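Local coordinates for cell wall surface anchor family protein (Streptococcus agalactiae serogroup V, PDB 3PF2) that probably builds the shaft of a type 1 pilus on the group B streptococcal surface, as the major pilin, this chain being its C-terminal two-domain fragment with bound calcium, at residues F29-K34 / V136-N141; T50-D55 / D86-L91; K184-K189 / F248-L253; G199-L204 / K239-T244. All coordinates share one frame; numbering follows the deposited sequence.

Interaction 1 of 4, residues F29-K34 / V136-N141; sequences FKWFLK and VASTIN
Trp31 N donates to Val136 O at 2.8 Å, and Val136 N returns a bond of the same length to Trp31 O. Phe29 and Ser138 form the next hydrogen-bonded pair of this antiparallel junction. Between them Lys30 faces Ala137 as a non-hydrogen-bonded pair. Ser138 OG stands anti to its own backbone N (chi1 -175°). There it meets the edge of the Trp31 indole in the ring plane and accepts a weak bond from NE1 at 3.1 Å, bent to 145° at the hydrogen. The Phe29 ring has Ser138 O over one face, 3.5 Å above the plane and toward the rim. Its CE2 also touches Ile140 CG1 at 4.1 Å. Leu33 CD2 and Val136 CG2 meet farther along the same face. Lys11, a calcium ligand, makes a cation-pi contact with Trp31. The indole N-H thus has an acceptor on a sheet face that also carries Phe29 and Val136, and the weak bond probably helps to set the ring's rotation.

Interaction 2 of 4, residues T50-D55 / D86-L91; sequences TDKFAD and DNQNTL
The Phe53 ring meets Leu91 at its edge, with CE2 3.8 Å from Leu91 CB and Leu91 CD2 in the ring plane. The two side chains run side by side in the same direction. One face of the ring carries Asp51 OD1, 3.5 Å above its centre. The other oxygen of that carboxylate, OD2, is bonded to Lys11 NZ, which probably offsets the charge held over the ring face. The Asn89 amide comes in next to Phe53 CB. Its ND2 donates to Phe53 O at 3.1 Å from above the carbonyl plane, and it also bonds Leu57 O. The backbone O of Asn89 accepts from Phe53 N at 2.9 Å. Lys52 holds CG anti to its backbone N (chi1 -177°) and bends at the end of the chain. NZ thereby reaches Gln88 O at 3.1 Å, while CG passes Thr90 OG1. Thr50 CG2 and Thr90 CG2 are tightly packed at 3.5 Å. Asn87 OD1 accepts from Thr90 N, an Asx motif that shapes the turn before the strand. Asp51 and Leu91 form the antiparallel hydrogen-bonded pair. The contact joins the end of strand 46-52 to the start of strand 90-95 in one sheet, and Phe53 and Leu91 both pack on Val136 of strand 132-140 in the facing sheet.

Interaction 3 of 4, residues K184-K189 / F248-L253; sequences KRFVKK and FEIKGL
Phe248 offers one face of its ring to Phe186 CB, a CH-pi contact 3.7 Å from the ring centroid. The two rings lie near parallel, 19° apart, but are slid so that they barely overlap; Phe186 CD2 comes to 3.5 Å from Phe248 CE1. Phe248 CG sits between its own backbone N and carbonyl carbon (chi1 63°), which lays the ring face against Phe186 CB. The same pair is bonded through the backbone, Phe186 N to Phe248 O at 2.9 Å. On the opposite face of the sheet Glu249 lies alongside Arg185. Arg185 NE makes a salt bridge to Glu249 OE2 at 3.0 Å. OE2 lies in the guanidinium plane, while NE approaches from above the carboxylate plane, the two planes being 84° apart. A water joins Arg185 NH2 to the same oxygen. Glu249 OE1 is held by Tyr295 OH, and Arg185 NH1 by Ala309 O. These antiparallel strands belong to the prealbumin-like domain, consistent with an Ig-like, CNA B-type fold. Its isopeptide bond links Lys188 NZ to Asn316 CG, and so ties strand 178-190 to strand 312-316. Ile250 exchanges backbone bonds of 3.0 Å with Lys184, N to O both ways. Its CG2 meets the edge of the Phe186 ring, 4.2 Å from CE2. Gly252 and Leu253 both face Gly182, forming a G1 beta bulge.

Interaction 4 of 4, residues G199-L204 / K239-T244; sequences GAEFDL and KLKSHT
Ser242 OG accepts from Ala200 N at 3.1 Å, and Ser242 O accepts a nearly straight bond from Gly199 N at 2.9 Å. The hydroxyl sits between the backbone N and the carbonyl carbon of its own residue (chi1 61°), turned toward the Gly199-Ala200 turn. Ser242 N donates back to Ala200 O at 2.9 Å, so the backbone and side chain of one serine hold this turn. Ser242 OG is also bonded to Leu197 O, which helps to fix its rotation. Further along, Phe202 and Leu240 exchange two backbone bonds, the shorter being Leu240 N to Phe202 O at 2.7 Å. Asp203 and Lys239 lie side by side on the other face. There Asp203 OD1 rests on the lysine chain, 3.3 Å from Lys239 CE, while Lys239 NZ is 4.2 Å away from that oxygen, beyond a salt bridge. The next shell is mixed. The Phe202 ring meets that of Phe248, Leu240 packs on Phe248 and Ile250, and Lys188 of the isopeptide bond touches Ala200, Phe202 and Ser242. Strand 239-241 is an outermost strand of its antiparallel sheet, and its pairing with strand 201-206, backed by strand 247-253, is consistent with the two-sheet packing of an Ig-like, CNA B-type domain.

Overall arrangement
The four contacts fall into two domains that follow each other along the chain. Interactions 1 and 2 lie in the Cna-B-like pilin domain, with centres about 13 Å apart. They lie in two facing sheets of that domain, and Val136 and Trp31 touch Phe53 between the sheets. Interactions 3 and 4 lie in the prealbumin-like domain, with centres about 9 Å apart, and meet where Phe248 packs on Phe202. In each pair the second contact falls within the chain span bounded by the first. Interactions 1 and 3 are about 28 Å apart between centres and do not touch. Strand 178-190 links the domains: Val179 packs on interaction 1, and residues 184-189 form interaction 3. Each domain thus has its own core in an elongated pilin fragment.

Interaction 1 of 4, residues F29-K34 / V136-N141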
loop_
_atom_site.group_PDB
_atom_site.type_symbol
_atom_site.label_atom_id
_atom_site.label_comp_id
_atom_site.label_asym_id
_atom_site.label_seq_id
_atom_site.Cartn_x
_atom_site.Cartn_y
_atom_site.Cartn_z
ATOM N N PHE A 29 -0.687 -2.191 -5.960
ATOM C CA PHE A 29 -1.439 -0.967 -6.235
ATOM C C PHE A 29 -0.449 0.097 -6.726
ATOM O O PHE A 29 0.759 -0.104 -6.673
ATOM C CB PHE A 29 -2.153 -0.458 -4.963
ATOM C CG PHE A 29 -1.214 -0.121 -3.851
ATOM C CD1 PHE A 29 -0.656 1.156 -3.751
ATOM C CD2 PHE A 29 -0.829 -1.095 -2.937
ATOM C CE1 PHE A 29 0.260 1.444 -2.726
ATOM C CE2 PHE A 29 0.071 -0.806 -1.912
ATOM C CZ PHE A 29 0.608 0.469 -1.812
ATOM N N LYS A 30 -0.971 1.228 -7.167
ATOM C CA LYS A 30 -0.120 2.307 -7.669
ATOM C C LYS A 30 -0.086 3.509 -6.747
ATOM O O LYS A 30 -1.134 3.959 -6.282
ATOM C CB LYS A 30 -0.597 2.764 -9.034
ATOM C CG LYS A 30 -0.521 1.656 -10.090
ATOM C CD LYS A 30 -0.881 2.186 -11.447
ATOM C CE LYS A 30 -0.623 1.135 -12.522
ATOM N NZ LYS A 30 -1.687 0.089 -12.529
ATOM N N TRP A 31 1.117 4.034 -6.510
ATOM C CA TRP A 31 1.280 5.412 -6.039
ATOM C C TRP A 31 1.366 6.272 -7.296
ATOM O O TRP A 31 1.736 5.770 -8.369
ATOM C CB TRP A 31 2.573 5.563 -5.249
ATOM C CG TRP A 31 2.697 4.727 -4.013
ATOM C CD1 TRP A 31 3.370 3.546 -3.899
ATOM C CD2 TRP A 31 2.178 5.023 -2.707
ATOM N NE1 TRP A 31 3.294 3.076 -2.614
ATOM C CE2 TRP A 31 2.569 3.965 -1.857
ATOM C CE3 TRP A 31 1.421 6.089 -2.170
ATOM C CZ2 TRP A 31 2.238 3.924 -0.498
ATOM C CZ3 TRP A 31 1.077 6.040 -0.805
ATOM C CH2 TRP A 31 1.500 4.970 0.011
ATOM N N PHE A 32 1.035 7.557 -7.181
ATOM C CA PHE A 32 1.182 8.481 -8.321
ATOM C C PHE A 32 2.037 9.671 -7.911
ATOM O O PHE A 32 1.627 10.451 -7.053
ATOM C CB PHE A 32 -0.182 8.958 -8.822
ATOM C CG PHE A 32 -1.027 7.845 -9.370
ATOM C CD1 PHE A 32 -1.062 7.583 -10.728
ATOM C CD2 PHE A 32 -1.761 7.036 -8.507
ATOM C CE1 PHE A 32 -1.843 6.507 -11.234
ATOM C CE2 PHE A 32 -2.527 5.966 -8.987
ATOM C CZ PHE A 32 -2.579 5.711 -10.357
ATOM N N LEU A 33 3.235 9.772 -8.491
ATOM C CA LEU A 33 4.105 10.921 -8.240
ATOM C C LEU A 33 3.721 11.978 -9.253
ATOM O O LEU A 33 3.686 11.710 -10.462
ATOM C CB LEU A 33 5.575 10.536 -8.423
ATOM C CG LEU A 33 6.338 9.692 -7.382
ATOM C CD1 LEU A 33 5.485 8.695 -6.608
ATOM C CD2 LEU A 33 7.616 9.044 -7.942
ATOM N N LYS A 34 3.429 13.182 -8.780
ATOM C CA LYS A 34 2.825 14.187 -9.634
ATOM C C LYS A 34 3.618 15.473 -9.562
ATOM O O LYS A 34 3.979 15.894 -8.483
ATOM C CB LYS A 34 1.384 14.483 -9.194
ATOM C CG LYS A 34 0.484 13.239 -9.118
ATOM C CD LYS A 34 -0.629 13.423 -8.057
ATOM C CE LYS A 34 -1.632 14.540 -8.435
ATOM N NZ LYS A 34 -2.693 14.719 -7.395
ATOM N N VAL A 136 3.727 4.375 -9.817
ATOM C CA VAL A 136 4.700 3.463 -9.231
ATOM C C VAL A 136 3.968 2.305 -8.559
ATOM O O VAL A 136 3.239 2.496 -7.584
ATOM C CB VAL A 136 5.651 4.172 -8.235
ATOM C CG1 VAL A 136 6.663 3.182 -7.648
ATOM C CG2 VAL A 136 6.389 5.313 -8.944
ATOM N N ALA A 137 4.166 1.105 -9.089
ATOM C CA ALA A 137 3.563 -0.089 -8.508
ATOM C C ALA A 137 4.287 -0.523 -7.239
ATOM O O ALA A 137 5.524 -0.486 -7.164
ATOM C CB ALA A 137 3.534 -1.213 -9.538
ATOM N N SER A 138 3.502 -0.931 -6.242
ATOM C CA SER A 138 3.980 -1.112 -4.882
ATOM C C SER A 138 3.098 -2.137 -4.176
ATOM O O SER A 138 1.979 -2.365 -4.601
ATOM C CB SER A 138 3.870 0.243 -4.149
ATOM O OG SER A 138 4.427 0.199 -2.846
ATOM N N THR A 139 3.629 -2.772 -3.130
ATOM C CA THR A 139 2.806 -3.584 -2.217
ATOM C C THR A 139 3.119 -3.179 -0.784
ATOM O O THR A 139 4.167 -2.598 -0.517
ATOM C CB THR A 139 3.077 -5.100 -2.354
ATOM O OG1 THR A 139 4.453 -5.375 -2.035
ATOM C CG2 THR A 139 2.770 -5.602 -3.761
ATOM N N ILE A 140 2.197 -3.458 0.137
ATOM C CA ILE A 140 2.501 -3.389 1.554
ATOM C C ILE A 140 3.129 -4.740 1.923
ATOM O O ILE A 140 2.648 -5.776 1.477
ATOM C CB ILE A 140 1.219 -3.188 2.399
ATOM C CG1 ILE A 140 0.504 -1.880 2.014
ATOM C CG2 ILE A 140 1.540 -3.209 3.904
ATOM C CD1 ILE A 140 -0.866 -1.640 2.704
ATOM N N ASN A 141 4.192 -4.731 2.720
ATOM C CA ASN A 141 4.843 -5.988 3.104
ATOM C C ASN A 141 4.722 -6.308 4.595
ATOM O O ASN A 141 4.050 -5.593 5.345
ATOM C CB ASN A 141 6.309 -5.998 2.649
ATOM C CG ASN A 141 7.125 -4.921 3.312
ATOM O OD1 ASN A 141 7.062 -4.760 4.523
ATOM N ND2 ASN A 141 7.912 -4.181 2.523
#

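Interaction 2 of 4, residues T50-D55 / D86-L91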
loop_
_atom_site.group_PDB
_atom_site.type_symbol
_atom_site.label_atom_id
_atom_site.label_comp_id
_atom_site.label_asym_id
_atom_site.label_seq_id
_atom_site.Cartn_x
_atom_site.Cartn_y
_atom_site.Cartn_z
ATOM N N THR A 50 13.390 11.678 -6.388
ATOM C CA THR A 50 13.869 10.649 -5.460
ATOM C C THR A 50 12.760 10.298 -4.458
ATOM O O THR A 50 12.198 11.181 -3.814
ATOM C CB THR A 50 15.108 11.121 -4.687
ATOM O OG1 THR A 50 16.157 11.433 -5.622
ATOM C CG2 THR A 50 15.585 10.048 -3.722
ATOM N N ASP A 51 12.465 9.008 -4.340
ATOM C CA ASP A 51 11.414 8.519 -3.448
ATOM C C ASP A 51 11.993 7.409 -2.582
ATOM O O ASP A 51 12.296 6.311 -3.081
ATOM C CB ASP A 51 10.240 8.014 -4.295
ATOM C CG ASP A 51 9.009 7.669 -3.471
ATOM O OD1 ASP A 51 9.154 7.225 -2.316
ATOM O OD2 ASP A 51 7.898 7.828 -4.025
ATOM N N LYS A 52 12.174 7.704 -1.291
ATOM C CA LYS A 52 12.646 6.717 -0.334
ATOM C C LYS A 52 11.417 6.002 0.231
ATOM O O LYS A 52 10.649 6.585 0.998
ATOM C CB LYS A 52 13.481 7.367 0.776
ATOM C CG LYS A 52 14.052 6.353 1.772
ATOM C CD LYS A 52 15.028 6.987 2.755
ATOM C CE LYS A 52 15.165 6.152 4.028
ATOM N NZ LYS A 52 15.405 4.702 3.787
ATOM N N PHE A 53 11.199 4.762 -0.195
ATOM C CA PHE A 53 10.016 4.029 0.270
ATOM C C PHE A 53 10.174 3.519 1.697
ATOM O O PHE A 53 11.237 3.017 2.067
ATOM C CB PHE A 53 9.652 2.902 -0.708
ATOM C CG PHE A 53 9.068 3.399 -1.983
ATOM C CD1 PHE A 53 7.717 3.767 -2.048
ATOM C CD2 PHE A 53 9.868 3.555 -3.122
ATOM C CE1 PHE A 53 7.164 4.256 -3.243
ATOM C CE2 PHE A 53 9.322 4.035 -4.309
ATOM C CZ PHE A 53 7.971 4.388 -4.375
ATOM N N ALA A 54 9.123 3.686 2.504
ATOM C CA ALA A 54 9.077 3.166 3.876
ATOM C C ALA A 54 9.401 1.673 3.907
ATOM O O ALA A 54 9.151 0.961 2.933
ATOM C CB ALA A 54 7.695 3.407 4.487
ATOM N N ASP A 55 9.967 1.216 5.027
ATOM C CA ASP A 55 10.303 -0.195 5.225
ATOM C C ASP A 55 9.163 -1.134 4.839
ATOM O O ASP A 55 9.398 -2.200 4.267
ATOM C CB ASP A 55 10.660 -0.446 6.698
ATOM C CG ASP A 55 11.956 0.235 7.116
ATOM O OD1 ASP A 55 12.644 0.803 6.245
ATOM O OD2 ASP A 55 12.279 0.212 8.325
ATOM N N ASP A 86 20.849 -1.827 -0.805
ATOM C CA ASP A 86 22.031 -0.973 -0.743
ATOM C C ASP A 86 21.754 0.525 -0.819
ATOM O O ASP A 86 22.555 1.323 -0.326
ATOM C CB ASP A 86 23.055 -1.371 -1.807
ATOM C CG ASP A 86 23.908 -2.554 -1.378
ATOM O OD1 ASP A 86 24.586 -2.484 -0.309
ATOM O OD2 ASP A 86 23.913 -3.546 -2.130
ATOM N N ASN A 87 20.653 0.916 -1.456
ATOM C CA ASN A 87 20.287 2.335 -1.492
ATOM C C ASN A 87 19.133 2.689 -0.540
ATOM O O ASN A 87 18.511 3.748 -0.675
ATOM C CB ASN A 87 20.024 2.833 -2.925
ATOM C CG ASN A 87 18.794 2.197 -3.572
ATOM O OD1 ASN A 87 17.858 1.767 -2.897
ATOM N ND2 ASN A 87 18.790 2.158 -4.892
ATOM N N GLN A 88 18.887 1.800 0.423
ATOM C CA GLN A 88 17.854 1.987 1.449
ATOM C C GLN A 88 16.462 2.169 0.841
ATOM O O GLN A 88 15.743 3.106 1.201
ATOM C CB GLN A 88 18.187 3.172 2.367
ATOM C CG GLN A 88 19.417 2.984 3.247
ATOM C CD GLN A 88 20.719 3.049 2.466
ATOM O OE1 GLN A 88 20.972 4.005 1.719
ATOM N NE2 GLN A 88 21.553 2.033 2.636
ATOM N N ASN A 89 16.103 1.284 -0.089
ATOM C CA ASN A 89 14.742 1.239 -0.652
ATOM C C ASN A 89 14.359 2.511 -1.418
ATOM O O ASN A 89 13.209 2.957 -1.380
ATOM C CB ASN A 89 13.713 0.937 0.461
ATOM C CG ASN A 89 12.537 0.125 -0.031
ATOM O OD1 ASN A 89 12.664 -0.651 -0.977
ATOM N ND2 ASN A 89 11.386 0.275 0.627
ATOM N N THR A 90 15.327 3.082 -2.131
ATOM C CA THR A 90 15.160 4.390 -2.755
ATOM C C THR A 90 15.066 4.308 -4.268
ATOM O O THR A 90 15.963 3.771 -4.935
ATOM C CB THR A 90 16.312 5.356 -2.338
ATOM O OG1 THR A 90 16.271 5.563 -0.922
ATOM C CG2 THR A 90 16.199 6.698 -3.027
ATOM N N LEU A 91 13.967 4.845 -4.798
ATOM C CA LEU A 91 13.761 5.016 -6.226
ATOM C C LEU A 91 14.264 6.388 -6.681
ATOM O O LEU A 91 13.977 7.409 -6.045
ATOM C CB LEU A 91 12.273 4.876 -6.550
ATOM C CG LEU A 91 11.772 5.190 -7.967
ATOM C CD1 LEU A 91 12.363 4.202 -9.002
ATOM C CD2 LEU A 91 10.240 5.164 -8.012
#

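Interaction 3 of 4, residues K184-K189 / F248-L253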
loop_
_atom_site.group_PDB
_atom_site.type_symbol
_atom_site.label_atom_id
_atom_site.label_comp_id
_atom_site.label_asym_id
_atom_site.label_seq_id
_atom_site.Cartn_x
_atom_site.Cartn_y
_atom_site.Cartn_z
ATOM N N LYS A 184 -6.164 -9.615 12.794
ATOM C CA LYS A 184 -7.103 -10.019 13.837
ATOM C C LYS A 184 -6.524 -11.148 14.668
ATOM O O LYS A 184 -5.781 -11.978 14.153
ATOM C CB LYS A 184 -8.447 -10.441 13.228
ATOM C CG LYS A 184 -9.527 -10.727 14.275
ATOM C CD LYS A 184 -10.081 -9.439 14.952
ATOM C CE LYS A 184 -11.095 -9.847 16.034
ATOM N NZ LYS A 184 -11.463 -8.694 16.894
ATOM N N ARG A 185 -6.873 -11.169 15.952
ATOM C CA ARG A 185 -6.444 -12.218 16.881
ATOM C C ARG A 185 -7.672 -13.001 17.318
ATOM O O ARG A 185 -8.751 -12.439 17.438
ATOM C CB ARG A 185 -5.763 -11.588 18.103
ATOM C CG ARG A 185 -4.504 -10.783 17.717
ATOM C CD ARG A 185 -3.786 -10.185 18.928
ATOM N NE ARG A 185 -3.095 -11.224 19.697
ATOM C CZ ARG A 185 -3.190 -11.391 21.012
ATOM N NH1 ARG A 185 -3.925 -10.575 21.760
ATOM N NH2 ARG A 185 -2.520 -12.377 21.598
ATOM N N PHE A 186 -7.483 -14.291 17.567
ATOM C CA PHE A 186 -8.559 -15.183 17.955
ATOM C C PHE A 186 -8.113 -16.113 19.074
ATOM O O PHE A 186 -6.930 -16.429 19.205
ATOM C CB PHE A 186 -8.940 -16.086 16.782
ATOM C CG PHE A 186 -9.368 -15.346 15.556
ATOM C CD1 PHE A 186 -10.673 -14.887 15.445
ATOM C CD2 PHE A 186 -8.465 -15.104 14.528
ATOM C CE1 PHE A 186 -11.094 -14.190 14.300
ATOM C CE2 PHE A 186 -8.864 -14.401 13.368
ATOM C CZ PHE A 186 -10.185 -13.947 13.259
ATOM N N VAL A 187 -9.086 -16.599 19.834
ATOM C CA VAL A 187 -8.842 -17.694 20.773
ATOM C C VAL A 187 -10.018 -18.671 20.729
ATOM O O VAL A 187 -11.194 -18.259 20.775
ATOM C CB VAL A 187 -8.525 -17.179 22.208
ATOM C CG1 VAL A 187 -9.676 -16.346 22.779
ATOM C CG2 VAL A 187 -8.162 -18.355 23.114
ATOM N N LYS A 188 -9.694 -19.959 20.586
ATOM C CA LYS A 188 -10.698 -21.013 20.471
ATOM C C LYS A 188 -10.927 -21.629 21.845
ATOM O O LYS A 188 -9.978 -22.026 22.505
ATOM C CB LYS A 188 -10.240 -22.091 19.486
ATOM C CG LYS A 188 -11.289 -23.188 19.197
ATOM C CD LYS A 188 -12.469 -22.641 18.394
ATOM C CE LYS A 188 -13.485 -23.727 18.033
ATOM N NZ LYS A 188 -14.193 -24.279 19.237
ATOM N N LYS A 189 -12.184 -21.688 22.262
ATOM C CA LYS A 189 -12.534 -22.187 23.590
ATOM C C LYS A 189 -13.739 -23.119 23.520
ATOM O O LYS A 189 -14.378 -23.254 22.475
ATOM C CB LYS A 189 -12.826 -21.016 24.552
ATOM C CG LYS A 189 -11.628 -20.095 24.816
ATOM C CD LYS A 189 -11.974 -19.056 25.882
ATOM C CE LYS A 189 -10.844 -18.071 26.092
ATOM N NZ LYS A 189 -11.138 -17.201 27.284
ATOM N N PHE A 248 -4.832 -18.143 17.584
ATOM C CA PHE A 248 -4.358 -17.997 16.225
ATOM C C PHE A 248 -4.621 -16.579 15.752
ATOM O O PHE A 248 -5.316 -15.820 16.431
ATOM C CB PHE A 248 -4.935 -19.059 15.272
ATOM C CG PHE A 248 -6.436 -19.016 15.098
ATOM C CD1 PHE A 248 -6.986 -18.469 13.936
ATOM C CD2 PHE A 248 -7.293 -19.574 16.044
ATOM C CE1 PHE A 248 -8.359 -18.464 13.723
ATOM C CE2 PHE A 248 -8.683 -19.566 15.853
ATOM C CZ PHE A 248 -9.215 -19.010 14.681
ATOM N N GLU A 249 -4.044 -16.231 14.609
ATOM C CA GLU A 249 -4.091 -14.855 14.101
ATOM C C GLU A 249 -4.072 -14.839 12.584
ATOM O O GLU A 249 -3.672 -15.813 11.949
ATOM C CB GLU A 249 -2.875 -14.058 14.602
ATOM C CG GLU A 249 -2.754 -13.942 16.123
ATOM C CD GLU A 249 -1.549 -13.148 16.555
ATOM O OE1 GLU A 249 -0.695 -12.825 15.690
ATOM O OE2 GLU A 249 -1.465 -12.843 17.766
ATOM N N ILE A 250 -4.517 -13.726 11.997
ATOM C CA ILE A 250 -4.272 -13.466 10.584
ATOM C C ILE A 250 -3.721 -12.045 10.490
ATOM O O ILE A 250 -4.265 -11.120 11.105
ATOM C CB ILE A 250 -5.545 -13.680 9.709
ATOM C CG1 ILE A 250 -5.249 -13.448 8.217
ATOM C CG2 ILE A 250 -6.695 -12.775 10.169
ATOM C CD1 ILE A 250 -4.321 -14.490 7.588
ATOM N N LYS A 251 -2.644 -11.879 9.728
ATOM C CA LYS A 251 -1.990 -10.578 9.596
ATOM C C LYS A 251 -1.998 -10.114 8.149
ATOM O O LYS A 251 -1.649 -10.870 7.237
ATOM C CB LYS A 251 -0.545 -10.622 10.119
ATOM C CG LYS A 251 -0.427 -11.097 11.568
ATOM C CD LYS A 251 0.996 -11.003 12.102
ATOM C CE LYS A 251 1.350 -9.564 12.447
ATOM N NZ LYS A 251 2.574 -9.446 13.310
ATOM N N GLY A 252 -2.423 -8.875 7.943
ATOM C CA GLY A 252 -2.283 -8.255 6.635
ATOM C C GLY A 252 -3.510 -8.269 5.746
ATOM O O GLY A 252 -3.393 -8.397 4.532
ATOM N N LEU A 253 -4.696 -8.159 6.339
ATOM C CA LEU A 253 -5.908 -7.991 5.548
ATOM C C LEU A 253 -6.357 -6.537 5.435
ATOM O O LEU A 253 -6.287 -5.774 6.403
ATOM C CB LEU A 253 -7.064 -8.808 6.134
ATOM C CG LEU A 253 -6.802 -10.302 6.295
ATOM C CD1 LEU A 253 -7.981 -10.902 7.075
ATOM C CD2 LEU A 253 -6.595 -11.017 4.944
HETATM O O HOH W 1 -2.299 -14.635 19.711
#

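Interaction 4 of 4, residues G199-L204 / K239-T244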
loop_
_atom_site.group_PDB
_atom_site.type_symbol
_atom_site.label_atom_id
_atom_site.label_comp_id
_atom_site.label_asym_id
_atom_site.label_seq_id
_atom_site.Cartn_x
_atom_site.Cartn_y
_atom_site.Cartn_z
ATOM N N GLY A 199 -6.355 -27.266 17.540
ATOM C CA GLY A 199 -6.711 -28.140 16.428
ATOM C C GLY A 199 -7.962 -27.813 15.640
ATOM O O GLY A 199 -8.308 -28.537 14.715
ATOM N N ALA A 200 -8.670 -26.742 16.002
ATOM C CA ALA A 200 -9.791 -26.290 15.179
ATOM C C ALA A 200 -9.201 -25.725 13.905
ATOM O O ALA A 200 -8.152 -25.077 13.946
ATOM C CB ALA A 200 -10.627 -25.236 15.907
ATOM N N GLU A 201 -9.834 -26.004 12.770
ATOM C CA GLU A 201 -9.389 -25.458 11.496
ATOM C C GLU A 201 -10.477 -24.624 10.826
ATOM O O GLU A 201 -11.676 -24.940 10.930
ATOM C CB GLU A 201 -8.881 -26.578 10.563
ATOM C CG GLU A 201 -7.709 -27.353 11.178
ATOM C CD GLU A 201 -7.131 -28.438 10.285
ATOM O OE1 GLU A 201 -7.646 -28.662 9.174
ATOM O OE2 GLU A 201 -6.144 -29.062 10.722
ATOM N N PHE A 202 -10.045 -23.546 10.154
ATOM C CA PHE A 202 -10.962 -22.592 9.532
ATOM C C PHE A 202 -10.502 -22.154 8.149
ATOM O O PHE A 202 -9.334 -21.782 7.965
ATOM C CB PHE A 202 -11.115 -21.317 10.405
ATOM C CG PHE A 202 -11.415 -21.595 11.851
ATOM C CD1 PHE A 202 -12.726 -21.544 12.329
ATOM C CD2 PHE A 202 -10.384 -21.886 12.739
ATOM C CE1 PHE A 202 -13.005 -21.799 13.672
ATOM C CE2 PHE A 202 -10.653 -22.162 14.078
ATOM C CZ PHE A 202 -11.966 -22.101 14.542
ATOM N N ASP A 203 -11.425 -22.166 7.186
ATOM C CA ASP A 203 -11.221 -21.448 5.924
ATOM C C ASP A 203 -11.434 -19.951 6.131
ATOM O O ASP A 203 -12.443 -19.537 6.705
ATOM C CB ASP A 203 -12.217 -21.898 4.858
ATOM C CG ASP A 203 -12.006 -23.332 4.403
ATOM O OD1 ASP A 203 -10.926 -23.919 4.652
ATOM O OD2 ASP A 203 -12.949 -23.860 3.771
ATOM N N LEU A 204 -10.503 -19.144 5.633
ATOM C CA LEU A 204 -10.655 -17.687 5.680
ATOM C C LEU A 204 -11.326 -17.181 4.409
ATOM O O LEU A 204 -10.856 -17.465 3.286
ATOM C CB LEU A 204 -9.298 -16.999 5.884
ATOM C CG LEU A 204 -9.286 -15.464 5.751
ATOM C CD1 LEU A 204 -9.988 -14.754 6.922
ATOM C CD2 LEU A 204 -7.850 -14.966 5.591
ATOM N N LYS A 239 -6.160 -21.280 5.059
ATOM C CA LYS A 239 -6.800 -22.101 6.082
ATOM C C LYS A 239 -5.973 -21.960 7.349
ATOM O O LYS A 239 -4.760 -22.111 7.311
ATOM C CB LYS A 239 -6.890 -23.572 5.641
ATOM C CG LYS A 239 -7.572 -23.755 4.292
ATOM C CD LYS A 239 -7.636 -25.213 3.866
ATOM C CE LYS A 239 -8.651 -25.418 2.743
ATOM N NZ LYS A 239 -8.274 -24.716 1.478
ATOM N N LEU A 240 -6.640 -21.645 8.456
ATOM C CA LEU A 240 -5.982 -21.353 9.729
ATOM C C LEU A 240 -6.301 -22.431 10.760
ATOM O O LEU A 240 -7.228 -23.217 10.567
ATOM C CB LEU A 240 -6.422 -19.979 10.249
ATOM C CG LEU A 240 -6.251 -18.792 9.292
ATOM C CD1 LEU A 240 -6.842 -17.525 9.904
ATOM C CD2 LEU A 240 -4.784 -18.585 8.952
ATOM N N LYS A 241 -5.534 -22.461 11.847
ATOM C CA LYS A 241 -5.638 -23.519 12.850
ATOM C C LYS A 241 -5.427 -22.924 14.241
ATOM O O LYS A 241 -4.586 -22.048 14.420
ATOM C CB LYS A 241 -4.566 -24.575 12.528
ATOM C CG LYS A 241 -4.293 -25.671 13.521
ATOM C CD LYS A 241 -3.137 -26.563 13.022
ATOM C CE LYS A 241 -1.773 -26.105 13.557
ATOM N NZ LYS A 241 -0.617 -26.607 12.743
ATOM N N SER A 242 -6.184 -23.386 15.233
ATOM C CA SER A 242 -5.882 -22.969 16.595
ATOM C C SER A 242 -4.698 -23.768 17.146
ATOM O O SER A 242 -4.615 -24.997 16.963
ATOM C CB SER A 242 -7.107 -23.056 17.521
ATOM O OG SER A 242 -7.601 -24.377 17.620
ATOM N N HIS A 243 -3.786 -23.048 17.794
ATOM C CA HIS A 243 -2.607 -23.628 18.441
ATOM C C HIS A 243 -3.038 -24.295 19.759
ATOM O O HIS A 243 -4.192 -24.177 20.189
ATOM C CB HIS A 243 -1.549 -22.531 18.644
ATOM C CG HIS A 243 -0.247 -23.010 19.224
ATOM N ND1 HIS A 243 0.384 -24.162 18.802
ATOM C CD2 HIS A 243 0.557 -22.470 20.171
ATOM C CE1 HIS A 243 1.509 -24.322 19.476
ATOM N NE2 HIS A 243 1.637 -23.310 20.314
ATOM N N THR A 244 -2.115 -25.002 20.396
ATOM C CA THR A 244 -2.428 -25.754 21.612
ATOM C C THR A 244 -2.830 -24.876 22.804
ATOM O O THR A 244 -3.284 -25.397 23.821
ATOM C CB THR A 244 -1.249 -26.657 22.005
ATOM O OG1 THR A 244 -0.064 -25.863 22.116
ATOM C CG2 THR A 244 -1.031 -27.722 20.948
#